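Local coordinates for DUF4848 domain-containing protein (Bacteroides thetaiotaomicron, PDB 4LB8) that is of unknown function but is made with a signal peptide and a lipoprotein signature, consistent with export and probable membrane anchoring, at residues D71-K76 against H96-V101; F102-I107 against L112-R117; G131-M134 against L139-D142; K143-T146 against E150-Q153. All blocks are in the same frame, centred on the assembly; numbering follows the deposited sequence.

Contact 1 (D71-K76 against H96-V101)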
loop_
_atom_site.group_PDB
_atom_site.type_symbol
_atom_site.label_atom_id
_atom_site.label_comp_id
_atom_site.label_asym_id
_atom_site.label_seq_id
_atom_site.Cartn_x
_atom_site.Cartn_y
_atom_site.Cartn_z
ATOM N N ASP A 71 15.757 -12.785 -18.328
ATOM C CA ASP A 71 16.092 -11.589 -17.550
ATOM C C ASP A 71 17.176 -10.746 -18.274
ATOM O O ASP A 71 17.011 -9.523 -18.420
ATOM C CB ASP A 71 16.519 -11.970 -16.115
ATOM C CG ASP A 71 15.365 -12.242 -15.145
ATOM O OD1 ASP A 71 14.224 -11.799 -15.426
ATOM O OD2 ASP A 71 15.620 -12.820 -14.067
ATOM N N GLY A 72 18.224 -11.415 -18.765
ATOM C CA GLY A 72 19.289 -10.799 -19.551
ATOM C C GLY A 72 18.735 -10.140 -20.801
ATOM O O GLY A 72 19.021 -8.974 -21.045
ATOM N N GLU A 73 17.873 -10.851 -21.553
ATOM C CA GLU A 73 17.200 -10.356 -22.760
ATOM C C GLU A 73 16.204 -9.179 -22.453
ATOM O O GLU A 73 16.061 -8.298 -23.298
ATOM C CB GLU A 73 16.468 -11.516 -23.472
ATOM C CG GLU A 73 15.906 -11.171 -24.847
ATOM C CD GLU A 73 15.276 -12.279 -25.673
ATOM O OE1 GLU A 73 15.483 -13.473 -25.347
ATOM O OE2 GLU A 73 14.600 -11.948 -26.677
ATOM N N LEU A 74 15.518 -9.163 -21.281
ATOM C CA LEU A 74 14.585 -8.070 -20.947
ATOM C C LEU A 74 15.375 -6.776 -20.684
ATOM O O LEU A 74 14.981 -5.691 -21.133
ATOM C CB LEU A 74 13.692 -8.428 -19.733
ATOM C CG LEU A 74 12.600 -7.410 -19.292
ATOM C CD1 LEU A 74 11.707 -6.971 -20.452
ATOM C CD2 LEU A 74 11.739 -7.967 -18.155
ATOM N N ASP A 75 16.504 -6.914 -19.971
ATOM C CA ASP A 75 17.404 -5.819 -19.637
ATOM C C ASP A 75 18.012 -5.211 -20.915
ATOM O O ASP A 75 18.186 -3.997 -20.983
ATOM C CB ASP A 75 18.501 -6.316 -18.696
ATOM C CG ASP A 75 19.157 -5.196 -17.925
ATOM O OD1 ASP A 75 18.555 -4.729 -16.928
ATOM O OD2 ASP A 75 20.269 -4.767 -18.326
ATOM N N LYS A 76 18.288 -6.048 -21.931
ATOM C CA LYS A 76 18.850 -5.610 -23.204
ATOM C C LYS A 76 17.790 -4.910 -24.054
ATOM O O LYS A 76 18.133 -4.000 -24.808
ATOM C CB LYS A 76 19.486 -6.789 -23.973
ATOM C CG LYS A 76 20.822 -7.264 -23.378
ATOM C CD LYS A 76 21.570 -8.243 -24.300
ATOM C CE LYS A 76 22.132 -9.455 -23.572
ATOM N NZ LYS A 76 22.609 -10.508 -24.514
ATOM N N HIS A 96 5.796 -13.581 -26.359
ATOM C CA HIS A 96 5.506 -14.758 -27.175
ATOM C C HIS A 96 6.571 -15.858 -26.962
ATOM O O HIS A 96 6.216 -17.030 -26.806
ATOM C CB HIS A 96 5.405 -14.385 -28.669
ATOM C CG HIS A 96 5.211 -15.579 -29.566
ATOM N ND1 HIS A 96 3.954 -16.143 -29.767
ATOM C CD2 HIS A 96 6.130 -16.326 -30.231
ATOM C CE1 HIS A 96 4.148 -17.193 -30.555
ATOM N NE2 HIS A 96 5.439 -17.348 -30.859
ATOM N N LYS A 97 7.864 -15.465 -26.937
ATOM C CA LYS A 97 9.021 -16.338 -26.761
ATOM C C LYS A 97 9.011 -17.074 -25.404
ATOM O O LYS A 97 9.226 -18.287 -25.389
ATOM C CB LYS A 97 10.332 -15.531 -26.921
ATOM C CG LYS A 97 11.606 -16.382 -26.834
ATOM C CD LYS A 97 12.885 -15.587 -27.067
ATOM C CE LYS A 97 14.117 -16.471 -26.998
ATOM N NZ LYS A 97 15.383 -15.709 -27.204
ATOM N N TYR A 98 8.768 -16.350 -24.286
ATOM C CA TYR A 98 8.835 -16.872 -22.913
ATOM C C TYR A 98 7.485 -17.156 -22.220
ATOM O O TYR A 98 7.481 -17.835 -21.201
ATOM C CB TYR A 98 9.630 -15.873 -22.035
ATOM C CG TYR A 98 11.082 -15.765 -22.439
ATOM C CD1 TYR A 98 11.989 -16.776 -22.134
ATOM C CD2 TYR A 98 11.546 -14.667 -23.163
ATOM C CE1 TYR A 98 13.319 -16.710 -22.555
ATOM C CE2 TYR A 98 12.876 -14.588 -23.588
ATOM C CZ TYR A 98 13.758 -15.614 -23.282
ATOM O OH TYR A 98 15.076 -15.539 -23.661
ATOM N N GLY A 99 6.382 -16.633 -22.758
ATOM C CA GLY A 99 5.034 -16.718 -22.197
ATOM C C GLY A 99 4.367 -18.068 -22.051
ATOM O O GLY A 99 3.244 -18.125 -21.549
ATOM N N ASP A 100 5.043 -19.155 -22.456
ATOM C CA ASP A 100 4.543 -20.517 -22.323
ATOM C C ASP A 100 5.217 -21.226 -21.130
ATOM O O ASP A 100 4.503 -21.667 -20.213
ATOM C CB ASP A 100 4.717 -21.281 -23.633
ATOM C CG ASP A 100 3.667 -20.837 -24.629
ATOM O OD1 ASP A 100 3.796 -19.707 -25.172
ATOM O OD2 ASP A 100 2.652 -21.549 -24.772
ATOM N N VAL A 101 6.578 -21.292 -21.111
ATOM C CA VAL A 101 7.338 -21.857 -19.983
ATOM C C VAL A 101 7.093 -20.952 -18.746
ATOM O O VAL A 101 6.847 -21.449 -17.635
ATOM C CB VAL A 101 8.853 -21.989 -20.304
ATOM C CG1 VAL A 101 9.606 -22.627 -19.151
ATOM C CG2 VAL A 101 9.081 -22.788 -21.579
#
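Within the helical hairpin formed by helix 63-80 and helix 84-98, a single carboxylate oxygen of E73 joins the first helix to the last turn of the second, where it meets K97 and Y98. The contact is small, about 117 Å² of buried surface, and polar at its centre. E73 lies in mid-helix and reaches across with its CG anti to the backbone N (chi1 -171°) and the rest of the chain extended, which carries the carboxylate clear of its own helix. There OE1 accepts from the phenol: Y98 OH lies 2.7 Å from E73 OE1 and meets it nearly along the C-O bond direction. The same oxygen forms a salt bridge, with K97 NZ 2.9 Å from E73 OE1. This donor comes in on the syn side, 20° out of the carboxylate plane, and from the face opposite to the one used by the phenol. Two donors thus grip one oxygen, which should fix the rotation of the carboxylate; its plane stands 72° from the tyrosine ring, at whose edge it lies. Cutting E73 back to an alanine would probably leave the K97 ammonium without this countercharge and the Y98 hydroxyl without this acceptor. Elsewhere the tyrosine packs on L66 and A70 of the first helix, and its ring meets that of Y94. The fully extended K97 chain crosses one face of the phenol near its rim, its CG 3.9 Å above the plane of the Y98 ring.

Contact 2 (F102-I107 against L112-R117)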
loop_
_atom_site.group_PDB
_atom_site.type_symbol
_atom_site.label_atom_id
_atom_site.label_comp_id
_atom_site.label_asym_id
_atom_site.label_seq_id
_atom_site.Cartn_x
_atom_site.Cartn_y
_atom_site.Cartn_z
ATOM N N PHE A 102 7.112 -19.612 -18.971
ATOM C CA PHE A 102 6.917 -18.621 -17.928
ATOM C C PHE A 102 5.579 -17.938 -18.031
ATOM O O PHE A 102 4.854 -18.072 -19.002
ATOM C CB PHE A 102 8.063 -17.593 -17.899
ATOM C CG PHE A 102 9.398 -18.223 -17.609
ATOM C CD1 PHE A 102 9.529 -19.196 -16.620
ATOM C CD2 PHE A 102 10.530 -17.851 -18.330
ATOM C CE1 PHE A 102 10.777 -19.773 -16.341
ATOM C CE2 PHE A 102 11.773 -18.440 -18.068
ATOM C CZ PHE A 102 11.891 -19.386 -17.064
HETATM N N MSE A 103 5.281 -17.177 -17.008
HETATM C CA MSE A 103 4.023 -16.510 -16.710
HETATM C C MSE A 103 4.275 -15.011 -16.513
HETATM O O MSE A 103 5.272 -14.629 -15.903
HETATM C CB MSE A 103 3.604 -17.203 -15.409
HETATM C CG MSE A 103 2.371 -16.766 -14.782
HETATM SE SE MSE A 103 2.196 -17.836 -13.187
HETATM C CE MSE A 103 3.426 -17.068 -11.997
ATOM N N PHE A 104 3.393 -14.161 -17.034
ATOM C CA PHE A 104 3.541 -12.704 -16.905
ATOM C C PHE A 104 2.512 -12.158 -15.916
ATOM O O PHE A 104 1.536 -12.854 -15.606
ATOM C CB PHE A 104 3.476 -12.001 -18.286
ATOM C CG PHE A 104 4.759 -12.211 -19.069
ATOM C CD1 PHE A 104 5.874 -11.404 -18.838
ATOM C CD2 PHE A 104 4.900 -13.302 -19.928
ATOM C CE1 PHE A 104 7.078 -11.639 -19.512
ATOM C CE2 PHE A 104 6.121 -13.557 -20.577
ATOM C CZ PHE A 104 7.197 -12.717 -20.371
ATOM N N ASN A 105 2.777 -10.970 -15.357
ATOM C CA ASN A 105 1.928 -10.335 -14.351
ATOM C C ASN A 105 0.651 -9.806 -14.987
ATOM O O ASN A 105 0.691 -8.875 -15.808
ATOM C CB ASN A 105 2.686 -9.208 -13.637
ATOM C CG ASN A 105 2.063 -8.695 -12.361
ATOM O OD1 ASN A 105 0.859 -8.719 -12.155
ATOM N ND2 ASN A 105 2.878 -8.148 -11.493
ATOM N N THR A 106 -0.485 -10.410 -14.571
ATOM C CA THR A 106 -1.848 -10.108 -15.029
ATOM C C THR A 106 -2.506 -8.985 -14.203
ATOM O O THR A 106 -3.538 -8.450 -14.616
ATOM C CB THR A 106 -2.721 -11.371 -14.991
ATOM O OG1 THR A 106 -2.678 -11.946 -13.682
ATOM C CG2 THR A 106 -2.307 -12.389 -16.013
ATOM N N ILE A 107 -1.926 -8.641 -13.046
ATOM C CA ILE A 107 -2.464 -7.592 -12.180
ATOM C C ILE A 107 -1.821 -6.228 -12.550
ATOM O O ILE A 107 -2.549 -5.302 -12.915
ATOM C CB ILE A 107 -2.284 -7.956 -10.677
ATOM C CG1 ILE A 107 -2.948 -9.324 -10.367
ATOM C CG2 ILE A 107 -2.828 -6.843 -9.772
ATOM C CD1 ILE A 107 -2.581 -9.945 -9.000
ATOM N N LEU A 112 7.132 -5.916 -15.983
ATOM C CA LEU A 112 7.577 -6.505 -17.235
ATOM C C LEU A 112 8.147 -7.882 -17.151
ATOM O O LEU A 112 8.237 -8.539 -18.191
ATOM C CB LEU A 112 8.674 -5.613 -17.828
ATOM C CG LEU A 112 8.349 -4.174 -18.049
ATOM C CD1 LEU A 112 9.531 -3.488 -18.611
ATOM C CD2 LEU A 112 7.136 -4.010 -18.960
ATOM N N SER A 113 8.640 -8.280 -15.963
ATOM C CA SER A 113 9.387 -9.527 -15.724
ATOM C C SER A 113 8.608 -10.822 -15.886
ATOM O O SER A 113 7.490 -10.934 -15.377
ATOM C CB SER A 113 9.997 -9.512 -14.330
ATOM O OG SER A 113 11.121 -8.654 -14.341
ATOM N N PRO A 114 9.216 -11.849 -16.528
ATOM C CA PRO A 114 8.553 -13.171 -16.572
ATOM C C PRO A 114 8.683 -13.846 -15.216
ATOM O O PRO A 114 9.612 -13.539 -14.472
ATOM C CB PRO A 114 9.329 -13.934 -17.655
ATOM C CG PRO A 114 10.690 -13.343 -17.645
ATOM C CD PRO A 114 10.565 -11.900 -17.142
ATOM N N TYR A 115 7.766 -14.751 -14.895
ATOM C CA TYR A 115 7.748 -15.488 -13.628
ATOM C C TYR A 115 7.719 -16.986 -13.826
ATOM O O TYR A 115 7.137 -17.471 -14.809
ATOM C CB TYR A 115 6.515 -15.095 -12.807
ATOM C CG TYR A 115 6.610 -13.716 -12.208
ATOM C CD1 TYR A 115 7.163 -13.521 -10.945
ATOM C CD2 TYR A 115 6.147 -12.594 -12.903
ATOM C CE1 TYR A 115 7.232 -12.254 -10.374
ATOM C CE2 TYR A 115 6.242 -11.318 -12.354
ATOM C CZ TYR A 115 6.780 -11.153 -11.086
ATOM O OH TYR A 115 6.886 -9.906 -10.523
ATOM N N SER A 116 8.285 -17.728 -12.850
ATOM C CA SER A 116 8.202 -19.198 -12.831
ATOM C C SER A 116 6.749 -19.555 -12.524
ATOM O O SER A 116 6.078 -18.817 -11.803
ATOM C CB SER A 116 9.143 -19.773 -11.771
ATOM O OG SER A 116 9.537 -21.123 -11.971
ATOM N N ARG A 117 6.253 -20.651 -13.095
ATOM C CA ARG A 117 4.898 -21.153 -12.840
ATOM C C ARG A 117 4.932 -22.066 -11.607
ATOM O O ARG A 117 3.895 -22.351 -11.054
ATOM C CB ARG A 117 4.339 -21.887 -14.067
ATOM C CG ARG A 117 3.967 -20.928 -15.188
ATOM C CD ARG A 117 3.456 -21.657 -16.424
ATOM N NE ARG A 117 3.124 -20.747 -17.529
ATOM C CZ ARG A 117 1.964 -20.111 -17.653
ATOM N NH1 ARG A 117 1.011 -20.264 -16.739
ATOM N NH2 ARG A 117 1.756 -19.292 -18.678
HETATM O O HOH W 1 5.181 -9.675 -15.831
#
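Selenomethionine M103 and Y115 pair through both backbone bonds of one antiparallel bridge, M103 N to Y115 O at 2.9 Å and Y115 N to M103 O at 2.7 Å. M103 sends CG anti to its own N and then turns at chi3 (76°), folding the methyl back onto the opposite chain: M103 CE lies 3.8 Å from Y115 CB and also touches S116 O. The R117 chain, extended from CG to NE, passes on the same residue's flank, and M103 CB sits over the centre of one face of the R117 guanidinium, 4.0 Å from its plane. From there R117 NH2 gives a weak bond, 3.3 Å to F102 O, while NE donates to D100 O. F104 and P114 lie side by side and point the same way, with F104 CZ 3.7 Å from P114 CB. The edge of the F104 ring meets L112 O, a carbonyl that accepts from Y91 OH. F102 meets the same proline, its CB 3.9 Å from P114 CB, and its ring continues onto L66 and M67 of helix 63-80. A water extends the pairing by accepting from N105 N and donating to S113 O. N105 OD1 accepts from I107 N at 2.9 Å, which makes an Asx turn, while N105 ND2 and Y115 OH both bond to D111 OD2. Two non-regular segments joined by one hydrogen-bonded pair, with an Asx turn as the chain leaves the first, form an isolated beta-bridge closing a loop.

Contact 3 (G131-M134 against L139-D142)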
loop_
_atom_site.group_PDB
_atom_site.type_symbol
_atom_site.label_atom_id
_atom_site.label_comp_id
_atom_site.label_asym_id
_atom_site.label_seq_id
_atom_site.Cartn_x
_atom_site.Cartn_y
_atom_site.Cartn_z
ATOM N N GLY A 131 8.542 -28.515 -17.202
ATOM C CA GLY A 131 8.436 -28.534 -15.747
ATOM C C GLY A 131 8.513 -29.934 -15.194
ATOM O O GLY A 131 7.820 -30.258 -14.226
ATOM N N GLU A 132 9.389 -30.765 -15.791
ATOM C CA GLU A 132 9.574 -32.152 -15.404
ATOM C C GLU A 132 10.979 -32.505 -14.970
ATOM O O GLU A 132 11.978 -31.961 -15.478
ATOM C CB GLU A 132 9.229 -33.072 -16.578
ATOM C CG GLU A 132 7.762 -33.077 -16.941
ATOM C CD GLU A 132 7.440 -33.685 -18.287
ATOM O OE1 GLU A 132 8.377 -33.965 -19.072
ATOM O OE2 GLU A 132 6.233 -33.838 -18.574
ATOM N N PHE A 133 11.038 -33.509 -14.079
ATOM C CA PHE A 133 12.241 -34.209 -13.620
ATOM C C PHE A 133 11.785 -35.595 -13.187
ATOM O O PHE A 133 10.571 -35.832 -13.060
ATOM C CB PHE A 133 13.053 -33.471 -12.541
ATOM C CG PHE A 133 12.381 -33.333 -11.204
ATOM C CD1 PHE A 133 11.528 -32.260 -10.941
ATOM C CD2 PHE A 133 12.601 -34.268 -10.196
ATOM C CE1 PHE A 133 10.884 -32.142 -9.704
ATOM C CE2 PHE A 133 11.960 -34.151 -8.957
ATOM C CZ PHE A 133 11.102 -33.089 -8.721
HETATM N N MSE A 134 12.751 -36.513 -12.989
HETATM C CA MSE A 134 12.431 -37.880 -12.623
HETATM C C MSE A 134 13.128 -38.357 -11.366
HETATM O O MSE A 134 14.286 -37.989 -11.120
HETATM C CB MSE A 134 12.775 -38.824 -13.776
HETATM C CG MSE A 134 11.816 -38.712 -14.950
HETATM SE SE MSE A 134 12.167 -40.080 -16.251
HETATM C CE MSE A 134 11.292 -41.579 -15.359
ATOM N N LEU A 139 8.105 -40.087 -12.897
ATOM C CA LEU A 139 8.143 -38.763 -13.499
ATOM C C LEU A 139 7.383 -37.797 -12.636
ATOM O O LEU A 139 6.220 -38.029 -12.300
ATOM C CB LEU A 139 7.557 -38.781 -14.923
ATOM C CG LEU A 139 7.297 -37.417 -15.569
ATOM C CD1 LEU A 139 8.487 -36.972 -16.384
ATOM C CD2 LEU A 139 5.992 -37.437 -16.372
ATOM N N VAL A 140 8.044 -36.691 -12.305
ATOM C CA VAL A 140 7.458 -35.624 -11.538
ATOM C C VAL A 140 7.187 -34.453 -12.484
ATOM O O VAL A 140 8.138 -33.874 -13.011
ATOM C CB VAL A 140 8.347 -35.208 -10.341
ATOM C CG1 VAL A 140 7.664 -34.123 -9.511
ATOM C CG2 VAL A 140 8.722 -36.410 -9.473
ATOM N N VAL A 141 5.898 -34.148 -12.733
ATOM C CA VAL A 141 5.431 -32.958 -13.459
ATOM C C VAL A 141 5.175 -31.963 -12.335
ATOM O O VAL A 141 4.154 -32.067 -11.640
ATOM C CB VAL A 141 4.201 -33.165 -14.387
ATOM C CG1 VAL A 141 3.808 -31.840 -15.033
ATOM C CG2 VAL A 141 4.463 -34.224 -15.442
ATOM N N ASP A 142 6.159 -31.103 -12.061
ATOM C CA ASP A 142 6.106 -30.260 -10.882
ATOM C C ASP A 142 4.911 -29.312 -10.867
ATOM O O ASP A 142 4.458 -28.816 -11.917
ATOM C CB ASP A 142 7.431 -29.507 -10.650
ATOM C CG ASP A 142 7.790 -29.344 -9.179
ATOM O OD1 ASP A 142 7.522 -30.279 -8.389
ATOM O OD2 ASP A 142 8.323 -28.283 -8.814
#
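E132 and V141 project from the same face of a beta hairpin and lie side by side, so the glutamate can be followed outward across its neighbours. E132 CB sits 3.8 Å from V140 O. The first torsion then sets CG beside the backbone N (chi1 -68°), where it meets a methyl, V141 CG2, also at 3.8 Å. Further out, E132 CD approaches L139 CD1 at 3.9 Å, the leucine crossing the glutamate obliquely. At the tip the carboxylate divides its contacts: OE1 faces that same leucine methyl, whereas E132 OE2 lies 3.6 Å from V141 CG2. The aliphatic stem is thus bordered by apolar branches of two strand residues. On the other face F133 adopts the rotamer that puts CG between its N and carbonyl carbon (chi1 67°), and this swings the ring over V140. V140 CB stands 4.0 Å from the centroid of the F133 ring and only 15° off its normal, a CH-pi contact, and F133 CZ touches V140 CG1 at 3.7 Å. Beneath them the two residues form the hydrogen-bonded antiparallel pair, with F133 N to V140 O at 3.1 Å and V140 N bonded in return to F133 O. D142 N adds a third bond to the carbonyl of G131, whose positive phi favours glycine. Strand 138-141 is one edge strand, within this chain, of a four-stranded mixed sheet, and strand 132-135 separates it from strand 27-30; from the latter M27 touches E132, M134 and L139, while the F133 ring packs on F30 and meets Y36 of helix 33-44.

Contact 4 (K143-T146 against E150-Q153)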
loop_
_atom_site.group_PDB
_atom_site.type_symbol
_atom_site.label_atom_id
_atom_site.label_comp_id
_atom_site.label_asym_id
_atom_site.label_seq_id
_atom_site.Cartn_x
_atom_site.Cartn_y
_atom_site.Cartn_z
ATOM N N LYS A 143 4.385 -29.123 -9.624
ATOM C CA LYS A 143 3.249 -28.265 -9.268
ATOM C C LYS A 143 3.465 -26.855 -9.788
ATOM O O LYS A 143 4.508 -26.237 -9.539
ATOM C CB LYS A 143 3.000 -28.244 -7.738
ATOM C CG LYS A 143 1.633 -27.665 -7.361
ATOM C CD LYS A 143 1.243 -27.908 -5.916
ATOM C CE LYS A 143 -0.202 -27.500 -5.705
ATOM N NZ LYS A 143 -0.672 -27.765 -4.316
ATOM N N VAL A 144 2.469 -26.365 -10.537
ATOM C CA VAL A 144 2.513 -25.027 -11.128
ATOM C C VAL A 144 1.297 -24.213 -10.718
ATOM O O VAL A 144 0.308 -24.766 -10.239
ATOM C CB VAL A 144 2.671 -25.042 -12.679
ATOM C CG1 VAL A 144 3.989 -25.688 -13.105
ATOM C CG2 VAL A 144 1.472 -25.689 -13.379
ATOM N N TYR A 145 1.394 -22.902 -10.870
ATOM C CA TYR A 145 0.271 -21.984 -10.697
ATOM C C TYR A 145 -0.531 -21.991 -12.018
ATOM O O TYR A 145 0.069 -22.054 -13.113
ATOM C CB TYR A 145 0.745 -20.566 -10.345
ATOM C CG TYR A 145 1.380 -20.438 -8.978
ATOM C CD1 TYR A 145 0.607 -20.511 -7.818
ATOM C CD2 TYR A 145 2.736 -20.165 -8.841
ATOM C CE1 TYR A 145 1.181 -20.373 -6.556
ATOM C CE2 TYR A 145 3.322 -20.015 -7.585
ATOM C CZ TYR A 145 2.538 -20.115 -6.444
ATOM O OH TYR A 145 3.107 -19.980 -5.199
ATOM N N THR A 146 -1.878 -21.968 -11.915
ATOM C CA THR A 146 -2.771 -21.939 -13.089
ATOM C C THR A 146 -2.615 -20.599 -13.807
ATOM O O THR A 146 -2.500 -20.550 -15.034
ATOM C CB THR A 146 -4.227 -22.176 -12.667
ATOM O OG1 THR A 146 -4.557 -21.199 -11.673
ATOM C CG2 THR A 146 -4.460 -23.599 -12.116
ATOM N N GLU A 150 -3.202 -16.530 -8.962
ATOM C CA GLU A 150 -3.158 -17.607 -7.973
ATOM C C GLU A 150 -1.882 -17.489 -7.084
ATOM O O GLU A 150 -1.943 -17.785 -5.891
ATOM C CB GLU A 150 -3.241 -18.957 -8.683
ATOM C CG GLU A 150 -3.657 -20.115 -7.795
ATOM C CD GLU A 150 -3.232 -21.477 -8.322
ATOM O OE1 GLU A 150 -3.337 -21.696 -9.552
ATOM O OE2 GLU A 150 -2.766 -22.312 -7.513
ATOM N N ARG A 151 -0.763 -16.994 -7.651
ATOM C CA ARG A 151 0.502 -16.792 -6.942
ATOM C C ARG A 151 0.417 -15.633 -5.936
ATOM O O ARG A 151 0.953 -15.753 -4.833
ATOM C CB ARG A 151 1.648 -16.541 -7.938
ATOM C CG ARG A 151 3.026 -16.442 -7.302
ATOM C CD ARG A 151 4.048 -15.971 -8.299
ATOM N NE ARG A 151 5.330 -15.703 -7.648
ATOM C CZ ARG A 151 5.782 -14.487 -7.354
ATOM N NH1 ARG A 151 5.067 -13.409 -7.667
ATOM N NH2 ARG A 151 6.961 -14.336 -6.765
ATOM N N GLN A 152 -0.209 -14.505 -6.329
ATOM C CA GLN A 152 -0.342 -13.318 -5.470
ATOM C C GLN A 152 -1.602 -13.361 -4.598
ATOM O O GLN A 152 -1.744 -12.507 -3.715
ATOM C CB GLN A 152 -0.334 -12.024 -6.309
ATOM C CG GLN A 152 1.029 -11.677 -6.899
ATOM C CD GLN A 152 2.094 -11.406 -5.866
ATOM O OE1 GLN A 152 3.007 -12.215 -5.656
ATOM N NE2 GLN A 152 2.010 -10.258 -5.206
ATOM N N GLN A 153 -2.495 -14.361 -4.818
ATOM C CA GLN A 153 -3.764 -14.511 -4.094
ATOM C C GLN A 153 -3.546 -14.537 -2.577
ATOM O O GLN A 153 -2.574 -15.108 -2.074
ATOM C CB GLN A 153 -4.604 -15.721 -4.590
ATOM C CG GLN A 153 -4.672 -16.973 -3.707
ATOM C CD GLN A 153 -5.952 -17.740 -3.956
ATOM O OE1 GLN A 153 -6.036 -18.610 -4.834
ATOM N NE2 GLN A 153 -6.988 -17.422 -3.189
HETATM O O HOH W 2 -1.516 -24.809 -8.479
#
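Y145 lays its ring against the aliphatic base of R151. R151 CB stands over the ring's centre, 3.8 Å from the centroid of Y145 and 6° off its normal, a CH-pi contact. The next carbon continues along the ring, with R151 CG 3.6 Å from Y145 CE2. Because CG is anti to the arginine's backbone N (chi1 -175°) and the chain stays extended to NE, the guanidinium is carried past the phenol instead of stacking on it, and the two planes are perpendicular. That charged end makes a cation-pi contact with Y184 of the second subunit. Replacing Y145 by an alanine would probably open a gap beneath R151 CB and CG and let the arginine stem shift. The setting is a loop running from strand 138-141 into the short helix 148-152, at whose start D147 OD1 accepts from E150 N. E150 reaches out from this helix to the loop with an extended chain: T146 N donates to E150 OE1 at 2.8 Å, an almost straight bond that arrives on the syn side but 34° out of the carboxylate plane. T146 OG1 also donates to E150 OE1, although the modelled separation is so short that its exact length is doubtful. The other oxygen lies at the edge of the tyrosine ring, E150 OE2 being 3.8 Å from Y145 CD1, and a water links E150 OE2 to V144 O.

How the contacts relate
Contact 2 lies between contacts 1 and 4 and touches both. Its centre is about 10 Å from that of contact 1, where D100 O and R117 NE are 3.2 Å apart, a probable hydrogen bond, and L74 packs on L112. It is about 11 Å from contact 4, where R117 O and Y145 N are 2.6 Å apart, again a probable bond; M103 CE also approaches R151 CD. R117 therefore reaches both neighbours, by its guanidinium and by its carbonyl. Contact 3 is more remote, its centre about 17 Å from contact 4, linked through the chain from D142 to K143. R208 of the second subunit bonds to D71 and P114.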